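Local structure of cellulase (Uncultured bacterium, 6XSO) at residues A205-A210 and S252-P257; V231-A236 and I264-H269. The protein probably hydrolyses internal beta-1,4 linkages of cellulose and related plant cell-wall polysaccharides as a broad-specificity endoglucanase of glycoside hydrolase family 5. All blocks are in the same frame, centred on the assembly; numbering follows the deposited sequence.

Contact 1 (A205-A210 and S252-P257); sequences AINGYA and SKLVIP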
ATOM      1  N   ALA A 205      10.596  13.882   8.483  1.00 20.47           N
ATOM      2  CA  ALA A 205       9.138  13.914   8.333  1.00 20.25           C
ATOM      3  C   ALA A 205       8.556  12.513   8.149  1.00 21.77           C
ATOM      4  O   ALA A 205       7.549  12.172   8.775  1.00 20.96           O
ATOM      5  CB  ALA A 205       8.747  14.801   7.153  1.00 22.63           C
ATOM      6  N   ILE A 206       9.163  11.704   7.269  1.00 19.56           N
ATOM      7  CA  ILE A 206       8.733  10.314   7.118  1.00 19.91           C
ATOM      8  C   ILE A 206       8.711   9.639   8.478  1.00 20.91           C
ATOM      9  O   ILE A 206       7.735   8.983   8.857  1.00 20.52           O
ATOM     10  CB  ILE A 206       9.649   9.559   6.136  1.00 18.77           C
ATOM     11  CG1 ILE A 206       9.436  10.048   4.702  1.00 21.71           C
ATOM     12  CG2 ILE A 206       9.404   8.035   6.285  1.00 20.76           C
ATOM     13  CD1 ILE A 206       8.155   9.602   4.068  1.00 22.55           C
ATOM     14  N   ASN A 207       9.809   9.763   9.220  1.00 20.16           N
ATOM     15  CA  ASN A 207       9.911   9.066  10.493  1.00 19.01           C
ATOM     16  C   ASN A 207       8.931   9.625  11.508  1.00 21.56           C
ATOM     17  O   ASN A 207       8.373   8.856  12.292  1.00 21.07           O
ATOM     18  CB  ASN A 207      11.344   9.112  11.003  1.00 21.86           C
ATOM     19  CG  ASN A 207      12.297   8.342  10.115  1.00 21.78           C
ATOM     20  OD1 ASN A 207      11.888   7.426   9.385  1.00 22.18           O
ATOM     21  ND2 ASN A 207      13.569   8.699  10.164  1.00 24.01           N
ATOM     22  N   GLY A 208       8.667  10.932  11.445  1.00 20.82           N
ATOM     23  CA  GLY A 208       7.671  11.532  12.318  1.00 22.28           C
ATOM     24  C   GLY A 208       6.265  11.054  12.019  1.00 20.32           C
ATOM     25  O   GLY A 208       5.524  10.688  12.930  1.00 22.61           O
ATOM     26  N   TYR A 209       5.879  11.049  10.738  1.00 22.53           N
ATOM     27  CA  TYR A 209       4.556  10.536  10.384  1.00 20.73           C
ATOM     28  C   TYR A 209       4.418   9.064  10.774  1.00 20.68           C
ATOM     29  O   TYR A 209       3.361   8.641  11.270  1.00 23.26           O
ATOM     30  CB  TYR A 209       4.293  10.744   8.896  1.00 22.28           C
ATOM     31  CG  TYR A 209       3.785  12.132   8.532  1.00 21.01           C
ATOM     32  CD1 TYR A 209       2.528  12.557   8.950  1.00 22.24           C
ATOM     33  CD2 TYR A 209       4.555  13.016   7.765  1.00 21.47           C
ATOM     34  CE1 TYR A 209       2.046  13.809   8.634  1.00 21.15           C
ATOM     35  CE2 TYR A 209       4.065  14.270   7.418  1.00 20.99           C
ATOM     36  CZ  TYR A 209       2.816  14.655   7.861  1.00 21.77           C
ATOM     37  OH  TYR A 209       2.244  15.868   7.561  1.00 24.35           O
ATOM     38  N   ALA A 210       5.478   8.275  10.583  1.00 19.89           N
ATOM     39  CA  ALA A 210       5.439   6.864  10.970  1.00 21.33           C
ATOM     40  C   ALA A 210       5.192   6.705  12.469  1.00 23.58           C
ATOM     41  O   ALA A 210       4.358   5.888  12.883  1.00 23.34           O
ATOM     42  CB  ALA A 210       6.735   6.168  10.546  1.00 22.67           C
ATOM     43  N   SER A 252      17.700   3.162   4.181  1.00 20.73           N
ATOM     44  CA  SER A 252      18.600   3.250   5.315  1.00 19.98           C
ATOM     45  C   SER A 252      18.223   4.352   6.280  1.00 22.60           C
ATOM     46  O   SER A 252      18.646   4.306   7.438  1.00 23.49           O
ATOM     47  CB  SER A 252      20.029   3.495   4.841  1.00 22.54           C
ATOM     48  OG  SER A 252      20.173   4.802   4.306  1.00 23.82           O
ATOM     49  N   LYS A 253      17.454   5.342   5.829  1.00 21.71           N
ATOM     50  CA  LYS A 253      17.077   6.474   6.665  1.00 22.75           C
ATOM     51  C   LYS A 253      15.691   6.325   7.279  1.00 20.42           C
ATOM     52  O   LYS A 253      15.218   7.253   7.952  1.00 23.51           O
ATOM     53  CB  LYS A 253      17.162   7.774   5.853  1.00 22.31           C
ATOM     54  CG  LYS A 253      18.516   8.072   5.239  1.00 26.08           C
ATOM     55  CD  LYS A 253      19.534   8.466   6.243  1.00 33.58           C
ATOM     56  CE  LYS A 253      20.834   8.821   5.530  1.00 39.27           C
ATOM     57  NZ  LYS A 253      21.942   8.925   6.501  1.00 55.25           N
ATOM     58  N   LEU A 254      15.032   5.191   7.073  1.00 19.91           N
ATOM     59  CA  LEU A 254      13.761   4.912   7.729  1.00 20.09           C
ATOM     60  C   LEU A 254      14.032   4.428   9.145  1.00 23.40           C
ATOM     61  O   LEU A 254      14.895   3.571   9.363  1.00 25.08           O
ATOM     62  CB  LEU A 254      13.006   3.828   6.948  1.00 22.05           C
ATOM     63  CG  LEU A 254      11.636   3.467   7.499  1.00 20.60           C
ATOM     64  CD1 LEU A 254      10.682   4.664   7.477  1.00 21.71           C
ATOM     65  CD2 LEU A 254      10.994   2.325   6.747  1.00 19.89           C
ATOM     66  N   VAL A 255      13.319   5.000  10.112  1.00 22.50           N
ATOM     67  CA  VAL A 255      13.432   4.615  11.510  1.00 21.10           C
ATOM     68  C   VAL A 255      12.132   3.934  11.908  1.00 23.71           C
ATOM     69  O   VAL A 255      11.040   4.511  11.761  1.00 23.76           O
ATOM     70  CB  VAL A 255      13.735   5.821  12.411  1.00 22.84           C
ATOM     71  CG1 VAL A 255      13.554   5.422  13.876  1.00 25.91           C
ATOM     72  CG2 VAL A 255      15.131   6.363  12.155  1.00 22.70           C
ATOM     73  N   ILE A 256      12.244   2.693  12.369  1.00 24.09           N
ATOM     74  CA  ILE A 256      11.076   1.975  12.881  1.00 27.27           C
ATOM     75  C   ILE A 256      10.648   2.612  14.198  1.00 25.10           C
ATOM     76  O   ILE A 256      11.482   2.759  15.106  1.00 25.02           O
ATOM     77  CB  ILE A 256      11.416   0.497  13.086  1.00 25.94           C
ATOM     78  CG1 ILE A 256      11.886  -0.165  11.785  1.00 25.13           C
ATOM     79  CG2 ILE A 256      10.200  -0.221  13.663  1.00 26.19           C
ATOM     80  CD1 ILE A 256      10.896  -0.090  10.651  1.00 28.42           C
ATOM     81  N   PRO A 257       9.379   2.987  14.368  1.00 23.83           N
ATOM     82  CA  PRO A 257       8.995   3.693  15.592  1.00 26.69           C
ATOM     83  C   PRO A 257       9.291   2.905  16.856  1.00 26.36           C
ATOM     84  O   PRO A 257       9.213   1.673  16.894  1.00 26.47           O
ATOM     85  CB  PRO A 257       7.492   3.918  15.418  1.00 25.78           C
ATOM     86  CG  PRO A 257       7.323   4.051  13.953  1.00 23.44           C
ATOM     87  CD  PRO A 257       8.321   3.069  13.343  1.00 23.04           C
TER
HETATM   88  O   HOH W   1       9.762   6.561  13.153  1.00 24.13           O

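Contact 2 (V231-A236 and I264-H269); sequences VNTYAA and IAVQVH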
ATOM      1  N   VAL A 231       4.408   0.662   7.721  1.00 19.69           N
ATOM      2  CA  VAL A 231       4.938   1.998   7.454  1.00 20.02           C
ATOM      3  C   VAL A 231       5.699   1.949   6.130  1.00 19.73           C
ATOM      4  O   VAL A 231       6.383   0.958   5.833  1.00 19.84           O
ATOM      5  CB  VAL A 231       5.827   2.543   8.597  1.00 20.41           C
ATOM      6  CG1 VAL A 231       4.993   2.751   9.842  1.00 22.14           C
ATOM      7  CG2 VAL A 231       7.000   1.637   8.873  1.00 22.81           C
ATOM      8  N   ASN A 232       5.548   2.999   5.321  1.00 18.42           N
ATOM      9  CA  ASN A 232       6.137   3.053   3.992  1.00 18.38           C
ATOM     10  C   ASN A 232       7.409   3.905   3.977  1.00 19.22           C
ATOM     11  O   ASN A 232       7.579   4.855   4.748  1.00 18.84           O
ATOM     12  CB  ASN A 232       5.138   3.588   2.960  1.00 19.30           C
ATOM     13  CG  ASN A 232       3.962   2.653   2.723  1.00 20.27           C
ATOM     14  OD1 ASN A 232       3.648   1.808   3.546  1.00 19.56           O
ATOM     15  ND2 ASN A 232       3.307   2.816   1.584  1.00 18.94           N
ATOM     16  N   THR A 233       8.314   3.551   3.079  1.00 19.01           N
ATOM     17  CA  THR A 233       9.486   4.380   2.882  1.00 19.37           C
ATOM     18  C   THR A 233       9.100   5.673   2.163  1.00 19.28           C
ATOM     19  O   THR A 233       8.016   5.781   1.569  1.00 18.64           O
ATOM     20  CB  THR A 233      10.481   3.636   2.003  1.00 18.12           C
ATOM     21  OG1 THR A 233       9.816   3.271   0.793  1.00 17.76           O
ATOM     22  CG2 THR A 233      11.018   2.395   2.691  1.00 18.96           C
ATOM     23  N   TYR A 234      10.009   6.650   2.197  1.00 19.52           N
ATOM     24  CA  TYR A 234       9.946   7.826   1.340  1.00 19.62           C
ATOM     25  C   TYR A 234       9.546   7.420  -0.070  1.00 17.86           C
ATOM     26  O   TYR A 234      10.210   6.584  -0.684  1.00 18.25           O
ATOM     27  CB  TYR A 234      11.328   8.570   1.303  1.00 19.58           C
ATOM     28  CG  TYR A 234      11.241   9.761   0.379  1.00 19.09           C
ATOM     29  CD1 TYR A 234      11.489   9.642  -0.965  1.00 17.49           C
ATOM     30  CD2 TYR A 234      10.831  11.008   0.856  1.00 18.33           C
ATOM     31  CE1 TYR A 234      11.310  10.720  -1.831  1.00 20.03           C
ATOM     32  CE2 TYR A 234      10.668  12.070   0.005  1.00 18.47           C
ATOM     33  CZ  TYR A 234      10.902  11.918  -1.333  1.00 19.68           C
ATOM     34  OH  TYR A 234      10.713  12.997  -2.165  1.00 20.93           O
ATOM     35  N   ALA A 235       8.461   8.003  -0.595  1.00 19.28           N
ATOM     36  CA  ALA A 235       7.950   7.774  -1.950  1.00 17.57           C
ATOM     37  C   ALA A 235       7.545   6.320  -2.222  1.00 16.81           C
ATOM     38  O   ALA A 235       7.258   5.960  -3.380  1.00 19.02           O
ATOM     39  CB  ALA A 235       8.915   8.256  -3.043  1.00 19.75           C
ATOM     40  N   ALA A 236       7.491   5.479  -1.183  1.00 18.23           N
ATOM     41  CA  ALA A 236       7.442   4.028  -1.364  1.00 17.22           C
ATOM     42  C   ALA A 236       8.591   3.540  -2.262  1.00 16.46           C
ATOM     43  O   ALA A 236       8.511   2.500  -2.918  1.00 17.79           O
ATOM     44  CB  ALA A 236       6.064   3.565  -1.846  1.00 18.37           C
ATOM     45  N   ILE A 264       4.871  -4.985  13.137  1.00 22.11           N
ATOM     46  CA  ILE A 264       5.226  -3.901  12.226  1.00 23.05           C
ATOM     47  C   ILE A 264       5.854  -4.478  10.959  1.00 20.40           C
ATOM     48  O   ILE A 264       6.649  -5.424  11.014  1.00 21.77           O
ATOM     49  CB  ILE A 264       6.171  -2.904  12.934  1.00 25.74           C
ATOM     50  CG1 ILE A 264       6.371  -1.654  12.082  1.00 26.86           C
ATOM     51  CG2 ILE A 264       7.534  -3.551  13.237  1.00 27.10           C
ATOM     52  CD1 ILE A 264       5.130  -0.834  11.925  1.00 30.23           C
ATOM     53  N   ALA A 265       5.474  -3.906   9.819  1.00 21.75           N
ATOM     54  CA  ALA A 265       6.044  -4.245   8.529  1.00 20.70           C
ATOM     55  C   ALA A 265       6.388  -2.963   7.782  1.00 22.52           C
ATOM     56  O   ALA A 265       5.853  -1.889   8.074  1.00 21.20           O
ATOM     57  CB  ALA A 265       5.060  -5.055   7.683  1.00 20.53           C
ATOM     58  N   VAL A 266       7.299  -3.082   6.811  1.00 20.17           N
ATOM     59  CA  VAL A 266       7.711  -1.964   5.965  1.00 18.75           C
ATOM     60  C   VAL A 266       7.226  -2.225   4.550  1.00 19.31           C
ATOM     61  O   VAL A 266       7.308  -3.357   4.052  1.00 20.43           O
ATOM     62  CB  VAL A 266       9.238  -1.755   6.001  1.00 20.03           C
ATOM     63  CG1 VAL A 266       9.716  -0.768   4.916  1.00 22.17           C
ATOM     64  CG2 VAL A 266       9.655  -1.282   7.391  1.00 21.67           C
ATOM     65  N   GLN A 267       6.730  -1.180   3.895  1.00 18.48           N
ATOM     66  CA  GLN A 267       6.221  -1.311   2.538  1.00 17.21           C
ATOM     67  C   GLN A 267       6.953  -0.408   1.556  1.00 18.88           C
ATOM     68  O   GLN A 267       7.244   0.759   1.842  1.00 19.40           O
ATOM     69  CB  GLN A 267       4.697  -1.026   2.481  1.00 18.75           C
ATOM     70  CG  GLN A 267       4.154  -0.857   1.053  1.00 19.43           C
ATOM     71  CD  GLN A 267       2.646  -0.677   0.942  1.00 18.91           C
ATOM     72  OE1 GLN A 267       2.143  -0.373  -0.133  1.00 19.13           O
ATOM     73  NE2 GLN A 267       1.928  -0.891   2.035  1.00 20.16           N
ATOM     74  N   VAL A 268       7.223  -0.985   0.382  1.00 17.04           N
ATOM     75  CA  VAL A 268       7.737  -0.296  -0.784  1.00 17.85           C
ATOM     76  C   VAL A 268       6.874  -0.694  -1.978  1.00 16.31           C
ATOM     77  O   VAL A 268       6.087  -1.641  -1.915  1.00 18.47           O
ATOM     78  CB  VAL A 268       9.198  -0.666  -1.061  1.00 19.47           C
ATOM     79  CG1 VAL A 268      10.065  -0.393   0.170  1.00 18.35           C
ATOM     80  CG2 VAL A 268       9.322  -2.140  -1.483  1.00 20.18           C
ATOM     81  N   HIS A 269       7.030   0.059  -3.069  1.00 18.04           N
ATOM     82  CA  HIS A 269       6.394  -0.261  -4.347  1.00 19.08           C
ATOM     83  C   HIS A 269       7.481  -0.538  -5.374  1.00 16.93           C
ATOM     84  O   HIS A 269       8.631  -0.121  -5.213  1.00 19.11           O
ATOM     85  CB  HIS A 269       5.511   0.897  -4.808  1.00 18.73           C
ATOM     86  CG  HIS A 269       4.395   1.198  -3.856  1.00 17.66           C
ATOM     87  ND1 HIS A 269       3.668   2.369  -3.894  1.00 18.16           N
ATOM     88  CD2 HIS A 269       3.895   0.476  -2.828  1.00 18.09           C
ATOM     89  CE1 HIS A 269       2.761   2.352  -2.931  1.00 17.81           C
ATOM     90  NE2 HIS A 269       2.898   1.228  -2.252  1.00 18.13           N
TER

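Contact 1 (A205-A210 and S252-P257)
Asn207 reaches from segment 205-210 of helix 196-219 to the extended loop 252-257 and grips its backbone with both ends of one amide. Asn207 ND2 donates to Lys253 O at 3.1 Å; the acceptor lies within 8° of the amide plane, and the N-H...O angle of 163° makes the bond nearly straight. Asn207 OD1 accepts from Val255 N at 2.9 Å, with that donor standing well above the carbonyl plane. The two bonds hold the amide against rotation while bracketing Leu254. With CG anti to the carbonyl carbon (chi1 -66°), Asn207 runs roughly perpendicular to the Val255 side chain, and Val255 CG2 comes within 3.4 Å of Asn207 ND2. An alanine in place of Asn207 would remove both bonds and is likely to leave Lys253 O and Val255 N without their helix partner, setting this part of the loop freer to move. The Leu254 side chain bends its end back toward the helix, Leu254 CD1 meeting Ile206 CG2 at 3.8 Å. About one turn along the helix from Asn207, Ala210 meets the CG corner of the Pro257 ring, which is 3.6 Å from Ala210 O. A water donates to Asn207 O and to Val255 O, adding a bridge between the backbones. The helix also carries Tyr209, whose OH bonds to Asn142 of helix 140-161. The arrangement belongs to the outer layer of a TIM barrel, where a helix holds the loop that leads into strand 264-270, one strand further along the barrel.

Contact 2 (V231-A236 and I264-H269)
Asn232, with CG anti to its carbonyl carbon (chi1 -67°), runs alongside Gln267, whose CG is anti to the backbone N and whose chain is extended beyond it; their amide planes are 47° apart, and Asn232 OD1 lies 3.2 Å from Gln267 CB. They sit on neighbouring parallel strands of the TIM barrel, 229-232 and 264-270. Val231 N bonds to Ala265 O, Gln267 N to Val231 O at 2.9 Å, and Thr233 N to Gln267 O, the pattern of parallel pairing. Asn232 ND2 turns to Asn174 O and Glu171 OE2; Gln267 NE2 bonds weakly to Glu171 OE1. His269 NE2 donates to Gln267 OE1 at 2.8 Å, and His269 ND1 bonds to Glu175 OE2. Glu175 lies just past strand 168-171, and Glu308, which His269 touches, near the end of strand 304-309, as the acid/base and nucleophile do in GH5, so this end probably lines the active site. The other face carries Val231 and Val266. Past the strand end, Ala236 O accepts from His269 N at 2.9 Å on a lone pair. Ala236 CB sits over one face of the His269 ring in a CH-pi contact, 3.5 Å from its centroid and 17° off the normal.

How the contacts relate
From the N terminus the chain passes through 205-210 on helix 196-219, then 231-236 at strand 229-232, then the loop 252-257 and finally 264-269 on strand 264-270. The two contacts therefore cross rather than nest: contact 1 closes a loop of 41 intervening residues that contains 231-236, and contact 2 closes one of 27 that contains 252-257. Their centres are 10 Å apart and they touch directly. Ile206 CD1 packs on Tyr234 CA at 3.7 Å, Ala210 CB on Val231 CG1, and Ile256 CD1 and Leu254 CD2 on Val266. The contacts tie helix 196-219 and the 252-257 loop of the outer layer to strands 229-232 and 264-270 of the barrel wall.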